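Local coordinates for protein oxaloacetate acetyl hydrolase (Cryphonectria parasitica, PDB 3LYE) that belongs to the phosphoenolpyruvate phosphomutase family of beta/alpha-barrel proteins and binds a calcium ion at the ends of its parallel strands, at residues Ile92-Thr97 with His121-Ile126; Val164-Thr169 with Ala192-Leu197; Pro30-Gly35 with Lys47-Thr52; His111-Gly116 with Leu159-Val164; Leu218-Val223 with Met239-Met244. One frame throughout, in Å; residues are numbered along the deposited sequence.

Contact 1 (Ile92-Thr97 with His121-Ile126); sequences IADMDT and HLEDQI. With CA (calcium ion), chain B.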
# COMPACT_ATOMS: atom_id res chain seq x y z
N ILE A 92 3.94 -13.15 16.77
CA ILE A 92 5.37 -12.96 16.69
C ILE A 92 5.61 -12.86 15.17
O ILE A 92 5.11 -13.72 14.42
CB ILE A 92 6.18 -14.12 17.24
CG1 ILE A 92 5.97 -14.19 18.75
CG2 ILE A 92 7.68 -13.93 16.91
CD1 ILE A 92 6.59 -15.41 19.40
N ALA A 93 6.36 -11.85 14.70
CA ALA A 93 6.64 -11.70 13.29
C ALA A 93 8.11 -11.61 12.99
O ALA A 93 8.89 -11.09 13.78
CB ALA A 93 5.98 -10.44 12.75
N ASP A 94 8.50 -12.19 11.87
CA ASP A 94 9.86 -12.07 11.41
C ASP A 94 10.11 -10.59 11.11
O ASP A 94 9.21 -9.92 10.57
CB ASP A 94 9.94 -12.84 10.07
CG ASP A 94 11.33 -12.96 9.48
OD1 ASP A 94 12.30 -12.39 10.02
OD2 ASP A 94 11.43 -13.67 8.43
N MET A 95 11.25 -10.04 11.53
CA MET A 95 11.62 -8.68 11.18
C MET A 95 12.98 -8.69 10.44
O MET A 95 13.63 -7.66 10.27
CB MET A 95 11.55 -7.64 12.28
CG MET A 95 12.56 -7.79 13.39
SD MET A 95 12.58 -6.39 14.54
CE MET A 95 13.48 -5.21 13.56
N ASP A 96 13.41 -9.88 10.02
CA ASP A 96 14.63 -10.03 9.26
C ASP A 96 15.80 -9.26 9.92
O ASP A 96 16.11 -9.56 11.07
CB ASP A 96 14.34 -9.61 7.81
CG ASP A 96 13.34 -10.52 7.16
OD1 ASP A 96 13.73 -11.64 6.85
OD2 ASP A 96 12.17 -10.15 7.02
N THR A 97 16.47 -8.38 9.18
CA THR A 97 17.57 -7.62 9.73
C THR A 97 17.14 -6.17 10.05
O THR A 97 17.97 -5.33 10.42
CB THR A 97 18.75 -7.55 8.78
OG1 THR A 97 18.36 -6.81 7.65
CG2 THR A 97 19.24 -8.91 8.30
N HIS A 121 11.64 -11.38 15.66
CA HIS A 121 13.03 -11.84 15.65
C HIS A 121 13.84 -11.00 14.66
O HIS A 121 13.43 -10.72 13.53
CB HIS A 121 13.19 -13.35 15.48
CG HIS A 121 12.65 -13.95 14.22
ND1 HIS A 121 13.31 -13.91 13.01
CD2 HIS A 121 11.57 -14.75 14.03
CE1 HIS A 121 12.63 -14.64 12.13
NE2 HIS A 121 11.56 -15.14 12.72
N LEU A 122 15.03 -10.63 15.14
CA LEU A 122 16.00 -9.76 14.46
C LEU A 122 17.32 -10.49 14.41
O LEU A 122 17.84 -10.88 15.44
CB LEU A 122 16.08 -8.47 15.29
CG LEU A 122 17.10 -7.42 14.90
CD1 LEU A 122 16.96 -7.01 13.46
CD2 LEU A 122 16.91 -6.19 15.81
N GLU A 123 17.85 -10.66 13.21
CA GLU A 123 19.04 -11.43 12.96
C GLU A 123 20.29 -10.70 12.60
O GLU A 123 20.31 -9.48 12.44
CB GLU A 123 18.69 -12.47 11.87
CG GLU A 123 18.57 -11.85 10.48
CD GLU A 123 17.61 -12.59 9.55
OE1 GLU A 123 17.80 -12.49 8.32
OE2 GLU A 123 16.64 -13.20 10.02
N ASP A 124 21.36 -11.49 12.54
CA ASP A 124 22.70 -11.02 12.22
C ASP A 124 23.13 -11.24 10.78
O ASP A 124 24.30 -11.08 10.48
CB ASP A 124 23.72 -11.57 13.23
CG ASP A 124 23.78 -13.08 13.27
OD1 ASP A 124 24.68 -13.57 13.98
OD2 ASP A 124 22.89 -13.75 12.68
N GLN A 125 22.22 -11.60 9.88
CA GLN A 125 22.63 -11.81 8.49
C GLN A 125 22.91 -10.51 7.75
O GLN A 125 22.51 -9.43 8.18
CB GLN A 125 21.50 -12.45 7.70
CG GLN A 125 21.21 -13.81 8.08
CD GLN A 125 20.37 -14.51 7.02
OE1 GLN A 125 20.72 -14.56 5.85
NE2 GLN A 125 19.28 -15.05 7.43
N ILE A 126 23.60 -10.61 6.62
CA ILE A 126 23.89 -9.42 5.84
C ILE A 126 22.52 -9.07 5.27
O ILE A 126 21.69 -9.95 5.05
CB ILE A 126 24.94 -9.69 4.76
CG1 ILE A 126 26.31 -9.52 5.39
CG2 ILE A 126 24.77 -8.78 3.58
CD1 ILE A 126 26.54 -10.45 6.48
CA CA B . 13.49 -14.00 7.06
O HOH W 1 14.29 -14.03 9.30
O HOH W 2 15.29 -12.31 12.09
O HOH W 3 15.93 -13.77 6.81
O HOH W 4 12.09 -13.75 5.23
O HOH W 5 14.55 -15.56 5.38
O HOH W 6 12.73 -15.71 7.75
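D94 and H121 form a parallel beta bridge at the ends of two neighbouring barrel strands. M95 N gives a hydrogen bond to H121 O at 3.0 Å and, past the strand ends, E123 N gives one to D96 O; the bond from H121 N to A93 O is weak.

Metal binding falls to 92-97. The calcium ion takes D94 OD2 at 2.5 Å and D96 OD1 at 2.4 Å, and five waters complete its shell. E123 stands one shell out: water 3 donates to its OE1, while water 1 lies 2.7 Å from D94 OD1 and 2.6 Å from E123 OE2. The other oxygen of D96, OD2, is bonded to Y99.

D94 also meets the imidazole. With H121 CG turned between its own backbone N and carbonyl carbon (chi1 61°), the ring lies over D94, whose CA makes a CH-pi contact 3.9 Å from the ring centroid. H121 ND1 meets water 2 at the ring edge, and NE2 is bonded to Y50 OH, so both nitrogens have partners. D94 OD1 closes an Asx turn by accepting from D96 N, which comes in 42° out of the carboxylate plane.

Apolar contact is slight: M95 CE against L122 CD1, and T97 CG2 against E123 CG, the two side chains crossing at a slant.

D94 thus has one oxygen on the metal and the other on a backbone N-H and a metal-bound water, which should fix the rotation of its carboxylate. D94 OD1 and E123 OE2 are only 4.4 Å apart, and the calcium ion probably offsets this gathering of acidic groups.

Contact 2 (Val164-Thr169 with Ala192-Leu197); sequences VLIART and ADVGLL
Strands 164-169 and 194-197 run side by side in parallel, paired I166 with V194, A167 with G195, R168 with L196 and T169 with L197. Their backbone bonds alternate as a parallel ladder must: A167 N to V194 O and L196 N to A167 O, both 2.8 Å, then T169 N to L196 O at 2.9 Å, where the donor lies almost straight out from the carbonyl (C=O...N 178°).

The ladder begins differently. L165 O accepts two N-H groups, from D193 at 2.8 Å and from V194 at 3.3 Å, and the D193 side chain answers in the other direction. Its OD1 takes the N-H of L165 at 2.9 Å through the anti lone pair, in a nearly straight bond (169°). Outside the two segments, K156 makes a salt bridge to the same OD1 and R17 one to OD2.

Apolar side chains pack on both faces. I166 and V194 lie side by side pointing the same way, I166 CG1 against V194 CB, while I166 CG2 rests on L196 CB at 3.7 Å. The extended R168 chain runs along L196, CD beside CD2, on its way to a salt bridge with D170. On the other face the A167 and A192 methyls meet.

D193 therefore does double duty: it extends the strand pairing by one side-chain bond, and its two positively charged partners, from helices 142-158 and 12-22, probably stabilise the carboxylate as the anion and hold it in place.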
# COMPACT_ATOMS: atom_id res chain seq x y z
N VAL A 164 8.21 -8.19 22.67
CA VAL A 164 9.21 -9.22 22.94
C VAL A 164 10.19 -9.29 21.78
O VAL A 164 9.84 -9.72 20.67
CB VAL A 164 8.51 -10.56 23.16
CG1 VAL A 164 9.51 -11.70 23.31
CG2 VAL A 164 7.58 -10.46 24.36
N LEU A 165 11.42 -8.85 22.04
CA LEU A 165 12.45 -8.85 21.04
C LEU A 165 13.25 -10.13 21.12
O LEU A 165 13.84 -10.44 22.17
CB LEU A 165 13.37 -7.64 21.20
CG LEU A 165 14.46 -7.59 20.09
CD1 LEU A 165 13.85 -7.24 18.70
CD2 LEU A 165 15.54 -6.62 20.48
N ILE A 166 13.26 -10.88 20.04
CA ILE A 166 13.98 -12.13 19.92
C ILE A 166 15.21 -11.89 19.10
O ILE A 166 15.15 -11.43 17.95
CB ILE A 166 13.11 -13.21 19.24
CG1 ILE A 166 11.84 -13.49 20.04
CG2 ILE A 166 13.93 -14.50 18.97
CD1 ILE A 166 10.58 -13.62 19.15
N ALA A 167 16.36 -12.16 19.71
CA ALA A 167 17.65 -12.01 19.05
C ALA A 167 17.99 -13.31 18.36
O ALA A 167 18.22 -14.32 19.01
CB ALA A 167 18.75 -11.66 20.06
N ARG A 168 18.03 -13.27 17.04
CA ARG A 168 18.36 -14.43 16.22
C ARG A 168 19.79 -14.35 15.69
O ARG A 168 20.23 -13.28 15.27
CB ARG A 168 17.42 -14.51 15.01
CG ARG A 168 17.87 -15.48 13.91
CD ARG A 168 16.80 -15.65 12.87
NE ARG A 168 17.37 -16.17 11.65
CZ ARG A 168 16.66 -16.62 10.63
NH1 ARG A 168 15.34 -16.66 10.71
NH2 ARG A 168 17.26 -17.06 9.54
N THR A 169 20.49 -15.48 15.73
CA THR A 169 21.82 -15.56 15.20
C THR A 169 21.83 -16.70 14.18
O THR A 169 21.38 -17.82 14.45
CB THR A 169 22.99 -15.72 16.21
OG1 THR A 169 24.22 -15.81 15.48
CG2 THR A 169 22.86 -16.92 17.05
N ALA A 192 17.75 -7.85 24.61
CA ALA A 192 16.88 -8.78 23.94
C ALA A 192 16.21 -9.65 25.02
O ALA A 192 16.81 -10.00 26.04
CB ALA A 192 17.63 -9.59 22.94
N ASP A 193 14.97 -10.03 24.75
CA ASP A 193 14.17 -10.82 25.65
C ASP A 193 14.25 -12.33 25.53
O ASP A 193 14.01 -13.04 26.50
CB ASP A 193 12.70 -10.42 25.46
CG ASP A 193 12.45 -8.95 25.72
OD1 ASP A 193 12.13 -8.19 24.78
OD2 ASP A 193 12.53 -8.55 26.91
N VAL A 194 14.55 -12.79 24.32
CA VAL A 194 14.63 -14.19 24.00
C VAL A 194 15.70 -14.39 22.96
O VAL A 194 15.93 -13.51 22.14
CB VAL A 194 13.27 -14.63 23.35
CG1 VAL A 194 13.26 -16.10 22.95
CG2 VAL A 194 12.07 -14.29 24.25
N GLY A 195 16.34 -15.55 22.96
CA GLY A 195 17.35 -15.84 21.98
C GLY A 195 16.88 -16.94 21.02
O GLY A 195 16.03 -17.77 21.35
N LEU A 196 17.40 -16.89 19.80
CA LEU A 196 17.09 -17.86 18.76
C LEU A 196 18.38 -18.21 18.02
O LEU A 196 18.97 -17.39 17.35
CB LEU A 196 16.05 -17.30 17.77
CG LEU A 196 15.88 -17.97 16.40
CD1 LEU A 196 15.77 -19.45 16.49
CD2 LEU A 196 14.66 -17.34 15.70
N LEU A 197 18.84 -19.44 18.24
CA LEU A 197 20.02 -19.97 17.59
C LEU A 197 19.36 -20.73 16.42
O LEU A 197 18.72 -21.76 16.61
CB LEU A 197 20.83 -20.85 18.53
CG LEU A 197 22.26 -21.15 18.07
CD1 LEU A 197 23.10 -21.73 19.19
CD2 LEU A 197 22.27 -22.09 16.86

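Contact 3 (Pro30-Gly35 with Lys47-Thr52); sequences PGVYDG and KSLYMT
G31 and Y50 face each other in a parallel beta bridge, V32 and M51 in the next, and helix 35-43 makes the connection between them: this is the first beta-alpha-beta unit of the barrel. Three hydrogen bonds hold the strands together. Y50 N reaches P30 O at 3.0 Å; V32 N meets Y50 O at 2.7 Å in an almost straight bond (173°); T52 N closes the row on V32 O at 3.1 Å. G31 CA and M51 CA add CA-H...O contacts to Y50 O and V32 O.

Side chains touch sparingly. P30 CD sits 3.3 Å from S48 O, V32 CG2 lies near Y50 O and, farther off, L49 CD2. With CG anti to the backbone N (chi1 168°) the Y50 ring leads away from strand 27-32, and its OH is hydrogen-bonded to H121 NE2; the two rings also meet.

The next shell fixes the ends. D34 and T52 are each the N-cap of the helix that follows, 35-43 and 53-61, and D34 OD1 is hydrogen-bonded to S59 OG of the second subunit. Helix 71-82 covers the M51 side chain, and S48 OG is bonded to P90 O on the way into the next strand.

G31 has no side chain, and that leaves room for T52 CG2 to rest against G31 CA at 3.7 Å.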
# COMPACT_ATOMS: atom_id res chain seq x y z
N PRO A 30 2.23 -21.58 15.29
CA PRO A 30 2.29 -22.05 13.91
C PRO A 30 2.62 -20.90 12.96
O PRO A 30 2.18 -19.76 13.18
CB PRO A 30 0.85 -22.51 13.64
CG PRO A 30 0.04 -21.74 14.62
CD PRO A 30 0.89 -21.63 15.85
N GLY A 31 3.41 -21.20 11.93
CA GLY A 31 3.76 -20.21 10.93
C GLY A 31 2.60 -19.99 9.97
O GLY A 31 2.18 -20.89 9.29
N VAL A 32 2.12 -18.77 9.94
CA VAL A 32 1.04 -18.29 9.11
C VAL A 32 1.60 -17.24 8.17
O VAL A 32 2.60 -16.61 8.45
CB VAL A 32 -0.18 -17.83 9.92
CG1 VAL A 32 -0.70 -18.95 10.80
CG2 VAL A 32 0.16 -16.63 10.75
N TYR A 33 0.88 -16.99 7.08
CA TYR A 33 1.38 -16.09 6.08
C TYR A 33 0.37 -15.23 5.35
O TYR A 33 0.74 -14.43 4.49
CB TYR A 33 2.09 -16.94 4.99
CG TYR A 33 1.19 -17.86 4.22
CD1 TYR A 33 0.55 -17.43 3.08
CD2 TYR A 33 0.97 -19.16 4.65
CE1 TYR A 33 -0.28 -18.26 2.37
CE2 TYR A 33 0.13 -20.01 3.93
CZ TYR A 33 -0.50 -19.55 2.79
OH TYR A 33 -1.28 -20.42 2.06
N ASP A 34 -0.90 -15.38 5.70
CA ASP A 34 -1.98 -14.63 5.07
C ASP A 34 -3.20 -14.70 5.95
O ASP A 34 -3.14 -15.27 7.07
CB ASP A 34 -2.26 -15.12 3.64
CG ASP A 34 -3.06 -16.41 3.58
OD1 ASP A 34 -3.74 -16.62 2.54
OD2 ASP A 34 -3.00 -17.22 4.54
N GLY A 35 -4.30 -14.15 5.48
CA GLY A 35 -5.49 -14.11 6.29
C GLY A 35 -6.14 -15.47 6.51
O GLY A 35 -6.57 -15.77 7.61
N LYS A 47 -2.55 -20.40 20.79
CA LYS A 47 -2.37 -19.32 21.76
C LYS A 47 -1.47 -18.21 21.31
O LYS A 47 -1.42 -17.18 21.96
CB LYS A 47 -1.88 -19.91 23.10
CG LYS A 47 -2.82 -20.97 23.75
CD LYS A 47 -4.31 -20.50 23.76
CE LYS A 47 -5.25 -21.32 24.69
NZ LYS A 47 -5.27 -22.78 24.44
N SER A 48 -0.76 -18.43 20.23
CA SER A 48 0.15 -17.45 19.64
C SER A 48 0.38 -17.88 18.20
O SER A 48 0.32 -19.07 17.89
CB SER A 48 1.49 -17.40 20.38
OG SER A 48 2.28 -16.32 19.84
N LEU A 49 0.61 -16.91 17.34
CA LEU A 49 0.85 -17.16 15.93
C LEU A 49 2.21 -16.61 15.55
O LEU A 49 2.73 -15.72 16.22
CB LEU A 49 -0.17 -16.43 15.05
CG LEU A 49 -1.50 -17.14 14.76
CD1 LEU A 49 -2.15 -17.92 15.83
CD2 LEU A 49 -2.50 -16.19 14.09
N TYR A 50 2.79 -17.13 14.46
CA TYR A 50 4.07 -16.66 13.97
C TYR A 50 3.89 -16.28 12.48
O TYR A 50 3.43 -17.10 11.66
CB TYR A 50 5.15 -17.75 14.06
CG TYR A 50 6.43 -17.47 13.31
CD1 TYR A 50 6.96 -18.38 12.42
CD2 TYR A 50 7.13 -16.30 13.52
CE1 TYR A 50 8.10 -18.11 11.76
CE2 TYR A 50 8.24 -16.02 12.84
CZ TYR A 50 8.76 -16.95 11.99
OH TYR A 50 9.93 -16.69 11.36
N MET A 51 4.20 -15.05 12.10
CA MET A 51 4.12 -14.64 10.72
C MET A 51 5.48 -14.81 10.08
O MET A 51 6.46 -14.14 10.43
CB MET A 51 3.73 -13.20 10.55
CG MET A 51 3.52 -12.80 9.08
SD MET A 51 3.30 -11.04 8.83
CE MET A 51 5.01 -10.51 8.65
N THR A 52 5.53 -15.68 9.08
CA THR A 52 6.76 -15.98 8.39
C THR A 52 7.12 -14.99 7.31
O THR A 52 6.28 -14.43 6.64
CB THR A 52 6.72 -17.39 7.77
OG1 THR A 52 5.91 -17.33 6.60
CG2 THR A 52 6.15 -18.37 8.72

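Contact 4 (His111-Gly116 with Leu159-Val164); sequences HYIRSG and LRSDFV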
# COMPACT_ATOMS: atom_id res chain seq x y z
N HIS A 111 6.88 0.54 14.01
CA HIS A 111 5.72 0.18 13.19
C HIS A 111 5.06 -1.13 13.65
O HIS A 111 3.85 -1.24 13.70
CB HIS A 111 6.10 0.16 11.72
CG HIS A 111 6.26 1.52 11.13
ND1 HIS A 111 5.70 1.89 9.94
CD2 HIS A 111 6.89 2.62 11.60
CE1 HIS A 111 5.97 3.15 9.69
NE2 HIS A 111 6.66 3.63 10.69
N TYR A 112 5.89 -2.10 14.00
CA TYR A 112 5.37 -3.38 14.49
C TYR A 112 4.62 -3.11 15.80
O TYR A 112 3.50 -3.61 16.01
CB TYR A 112 6.48 -4.41 14.69
CG TYR A 112 6.87 -5.20 13.47
CD1 TYR A 112 6.75 -4.68 12.17
CD2 TYR A 112 7.42 -6.45 13.62
CE1 TYR A 112 7.15 -5.42 11.08
CE2 TYR A 112 7.83 -7.19 12.54
CZ TYR A 112 7.68 -6.67 11.26
OH TYR A 112 8.10 -7.41 10.17
N ILE A 113 5.22 -2.35 16.70
CA ILE A 113 4.56 -2.05 17.96
C ILE A 113 3.21 -1.36 17.76
O ILE A 113 2.21 -1.75 18.37
CB ILE A 113 5.49 -1.20 18.87
CG1 ILE A 113 6.58 -2.11 19.46
CG2 ILE A 113 4.76 -0.50 20.01
CD1 ILE A 113 7.71 -1.37 20.14
N ARG A 114 3.20 -0.32 16.93
CA ARG A 114 1.99 0.44 16.60
C ARG A 114 0.91 -0.45 16.01
O ARG A 114 -0.29 -0.20 16.21
CB ARG A 114 2.31 1.54 15.54
CG ARG A 114 2.97 2.71 16.14
CD ARG A 114 3.61 3.66 15.15
NE ARG A 114 2.84 3.90 13.96
CZ ARG A 114 3.31 4.48 12.88
NH1 ARG A 114 2.50 4.60 11.82
NH2 ARG A 114 4.54 4.96 12.85
N SER A 115 1.35 -1.44 15.25
CA SER A 115 0.45 -2.38 14.58
C SER A 115 -0.01 -3.54 15.45
O SER A 115 -0.62 -4.47 14.96
CB SER A 115 1.09 -2.92 13.31
OG SER A 115 1.16 -1.94 12.29
N GLY A 116 0.27 -3.49 16.74
CA GLY A 116 -0.16 -4.53 17.65
C GLY A 116 0.61 -5.82 17.62
O GLY A 116 0.16 -6.80 18.20
N LEU A 159 9.01 3.63 23.57
CA LEU A 159 7.56 3.50 23.36
C LEU A 159 6.83 2.85 24.54
O LEU A 159 5.64 2.57 24.42
CB LEU A 159 7.29 2.74 22.06
CG LEU A 159 7.85 3.47 20.86
CD1 LEU A 159 7.61 2.67 19.58
CD2 LEU A 159 7.31 4.85 20.67
N ARG A 160 7.56 2.52 25.61
CA ARG A 160 6.95 1.92 26.80
C ARG A 160 6.12 0.69 26.47
O ARG A 160 5.07 0.46 27.02
CB ARG A 160 6.15 3.03 27.51
CG ARG A 160 7.18 4.12 27.92
CD ARG A 160 6.71 5.35 28.67
NE ARG A 160 5.35 5.33 29.16
CZ ARG A 160 4.59 6.43 29.26
NH1 ARG A 160 3.35 6.33 29.72
NH2 ARG A 160 5.09 7.61 28.86
N SER A 161 6.71 -0.14 25.63
CA SER A 161 6.05 -1.35 25.17
C SER A 161 6.58 -2.64 25.76
O SER A 161 7.75 -2.73 26.09
CB SER A 161 6.24 -1.41 23.65
OG SER A 161 5.81 -2.62 23.07
N ASP A 162 5.70 -3.62 25.87
CA ASP A 162 6.03 -4.94 26.37
C ASP A 162 6.54 -5.85 25.23
O ASP A 162 6.80 -7.01 25.46
CB ASP A 162 4.82 -5.60 26.99
CG ASP A 162 4.60 -5.21 28.43
OD1 ASP A 162 3.54 -5.53 28.94
OD2 ASP A 162 5.49 -4.61 29.05
N PHE A 163 6.70 -5.28 24.04
CA PHE A 163 7.18 -6.00 22.84
C PHE A 163 8.31 -6.97 23.20
O PHE A 163 9.28 -6.58 23.83
CB PHE A 163 7.68 -4.97 21.82
CG PHE A 163 7.91 -5.50 20.42
CD1 PHE A 163 9.21 -5.66 19.96
CD2 PHE A 163 6.87 -5.75 19.57
CE1 PHE A 163 9.46 -6.09 18.67
CE2 PHE A 163 7.13 -6.15 18.27
CZ PHE A 163 8.41 -6.29 17.84
N VAL A 164 8.21 -8.19 22.67
CA VAL A 164 9.21 -9.22 22.94
C VAL A 164 10.19 -9.29 21.78
O VAL A 164 9.84 -9.72 20.67
CB VAL A 164 8.51 -10.56 23.16
CG1 VAL A 164 9.51 -11.70 23.31
CG2 VAL A 164 7.58 -10.46 24.36
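I113 and F163 meet because each first torsion points its side chain at the other segment, I113 from helix 102-114 and F163 from the loop before strand 164-169. I113 places CG1 anti to its carbonyl carbon (chi1 -75°), and F163 throws its ring out anti to the backbone N (chi1 -167°). As a result I113 CG1 lies 3.7 Å from F163 CD2, the two side chains crossing at a slant.

I113 carries most of the contact. Its CD1 reaches on to L159 CD1 at 4.1 Å and to S161 OG at 3.7 Å, so one isoleucine is held by three residues of the loop. The far end of the phenyl ring belongs to Y112: F163 CE2 is 4.0 Å from Y112 CB, and F163 CZ comes to the edge of the tyrosine ring, near its plane. The contact between the segments is entirely van der Waals.

Polar atoms are handled locally. S161 OG, although close to I113, accepts from F163 N at 3.0 Å in an ST turn, which braces the loop just where the phenylalanine leaves it. G116, with positive phi, ends helix 102-114 in a Schellman motif, G116 N bonding to I113 O.

Around this, Y112 and F163 both touch A120 of strand 119-122, and Y112 OH is hydrogen-bonded to D94 O. Helix 71-82 flanks H111, Y112 and R114, F10 of the third subunit packs on L159 and R114, and strand 164-169 sets off from V164.

Contact 5 (Leu218-Val223 with Met239-Met244); sequences LLLNSV and MGFRIM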
# COMPACT_ATOMS: atom_id res chain seq x y z
N LEU A 218 14.94 -19.26 25.32
CA LEU A 218 15.25 -19.49 23.91
C LEU A 218 13.98 -19.92 23.18
O LEU A 218 13.05 -20.52 23.74
CB LEU A 218 16.30 -20.58 23.68
CG LEU A 218 17.68 -20.34 24.28
CD1 LEU A 218 18.67 -21.34 23.68
CD2 LEU A 218 18.11 -18.92 24.05
N LEU A 219 14.02 -19.66 21.89
CA LEU A 219 12.98 -19.97 20.94
C LEU A 219 13.61 -20.94 19.93
O LEU A 219 14.72 -20.74 19.44
CB LEU A 219 12.52 -18.68 20.28
CG LEU A 219 11.46 -18.75 19.18
CD1 LEU A 219 10.79 -17.40 18.98
CD2 LEU A 219 12.05 -19.23 17.85
N LEU A 220 12.87 -21.99 19.61
CA LEU A 220 13.26 -23.02 18.65
C LEU A 220 12.47 -22.81 17.36
O LEU A 220 11.25 -22.78 17.38
CB LEU A 220 12.93 -24.41 19.21
CG LEU A 220 13.22 -25.59 18.29
CD1 LEU A 220 14.69 -25.66 17.93
CD2 LEU A 220 12.77 -26.87 18.92
N ASN A 221 13.16 -22.65 16.24
CA ASN A 221 12.51 -22.50 14.95
C ASN A 221 12.54 -23.82 14.20
O ASN A 221 13.60 -24.28 13.79
CB ASN A 221 13.21 -21.46 14.12
CG ASN A 221 12.59 -21.31 12.74
OD1 ASN A 221 11.41 -21.62 12.51
ND2 ASN A 221 13.39 -20.86 11.80
N SER A 222 11.37 -24.43 14.08
CA SER A 222 11.19 -25.69 13.36
C SER A 222 10.85 -25.37 11.89
O SER A 222 9.85 -24.76 11.62
CB SER A 222 10.04 -26.44 14.03
OG SER A 222 9.88 -27.72 13.44
N VAL A 223 11.68 -25.80 10.97
CA VAL A 223 11.49 -25.55 9.54
C VAL A 223 11.04 -26.84 8.92
O VAL A 223 11.82 -27.79 8.74
CB VAL A 223 12.80 -25.05 8.95
CG1 VAL A 223 12.65 -24.77 7.47
CG2 VAL A 223 13.28 -23.82 9.72
N MET A 239 13.49 -30.11 26.55
CA MET A 239 14.83 -29.51 26.33
C MET A 239 14.91 -28.16 27.05
O MET A 239 16.01 -27.64 27.28
CB MET A 239 15.07 -29.21 24.84
CG MET A 239 15.55 -30.42 24.01
SD MET A 239 15.80 -30.01 22.25
CE MET A 239 14.25 -29.31 21.72
N GLY A 240 13.76 -27.55 27.36
CA GLY A 240 13.70 -26.27 28.04
C GLY A 240 13.38 -25.03 27.23
O GLY A 240 13.45 -23.93 27.75
N PHE A 241 13.08 -25.19 25.95
CA PHE A 241 12.75 -24.05 25.11
C PHE A 241 11.46 -23.41 25.64
O PHE A 241 10.62 -24.10 26.21
CB PHE A 241 12.56 -24.50 23.65
CG PHE A 241 13.85 -24.75 22.92
CD1 PHE A 241 14.59 -23.69 22.41
CD2 PHE A 241 14.32 -26.03 22.73
CE1 PHE A 241 15.78 -23.90 21.78
CE2 PHE A 241 15.50 -26.26 22.06
CZ PHE A 241 16.23 -25.20 21.58
N ARG A 242 11.29 -22.10 25.44
CA ARG A 242 10.08 -21.42 25.90
C ARG A 242 9.12 -21.08 24.76
O ARG A 242 7.96 -20.86 25.01
CB ARG A 242 10.40 -20.17 26.71
CG ARG A 242 11.01 -20.52 28.07
CD ARG A 242 10.13 -21.44 28.95
NE ARG A 242 8.74 -21.07 28.90
CZ ARG A 242 8.21 -19.93 29.34
NH1 ARG A 242 8.98 -19.05 29.98
NH2 ARG A 242 6.92 -19.67 29.12
N ILE A 243 9.64 -20.96 23.55
CA ILE A 243 8.80 -20.67 22.39
C ILE A 243 9.26 -21.59 21.27
O ILE A 243 10.45 -21.86 21.15
CB ILE A 243 8.89 -19.20 21.90
CG1 ILE A 243 8.65 -18.24 23.06
CG2 ILE A 243 7.94 -18.94 20.70
CD1 ILE A 243 8.87 -16.75 22.70
N MET A 244 8.32 -22.05 20.43
CA MET A 244 8.67 -22.90 19.30
C MET A 244 7.79 -22.40 18.16
O MET A 244 6.56 -22.35 18.28
CB MET A 244 8.40 -24.37 19.57
CG MET A 244 8.85 -25.29 18.48
SD MET A 244 8.74 -26.98 19.07
CE MET A 244 9.35 -27.92 17.67
O HOH W 7 14.92 -21.59 27.01
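The F241 ring is the flat group here, and L220 covers one of its faces: L220 CB sits above the middle of the ring, 3.8 Å from the centroid and 13° off the normal, a CH-pi contact. At the ring edge, near its plane, come L218 O and M239 SD. L218 CB also touches the ring, 3.8 Å from F241 CD1.

Beyond CB, L220 divides its branches. CD1 stays with the ring at F241 CZ, whereas CD2 turns to the two methionines, 3.8 Å from M244 CE and 4.0 Å from M239 CE. M244 is fully extended (chi3 -179°) and lies beside L220 pointing the same way, which carries its CE as far as S222 CB. The opposite side of the sheet has L219 against I243, CD1 on CG2 at 3.7 Å.

Backbone bonds set this pairing. L218 O takes R242 N at 2.9 Å and, weakly, I243 N; L220 N gives to I243 O at 2.9 Å. Water 7 bridges L218 N and G240 O.

In the fold these segments are the two ends of a beta-alpha-beta unit, strand 219-223, helix 233-239 and strand 243-247. Helix 203-213 lies against F241, M239 and L218, strand 194-197 borders L219 on the other side, and the R242 side chain turns back to carbonyl oxygens at the end of helix 12-22 and at E25.

Contact 3 comes first along the chain and closes the short loop through helix 35-43. Contact 1 follows, closing the excursion through helix 102-114, and contact 4 crosses it: 111-116 leaves from between the segments of contact 1 and finds 159-164 beyond them. From V164, shared with contact 4, contact 2 closes the loop through helices 172-175 and 177-189, and contact 5, last in series, the one through helix 233-239. Four of the five lie in the parallel sheet of the barrel. I92 O to M51 N joins contacts 1 and 3, R168 N to L122 O joins 2 and 1, and L219 N to G195 O joins 5 and 2; contact 4 packs outside, tied in by Y112 on D94 O.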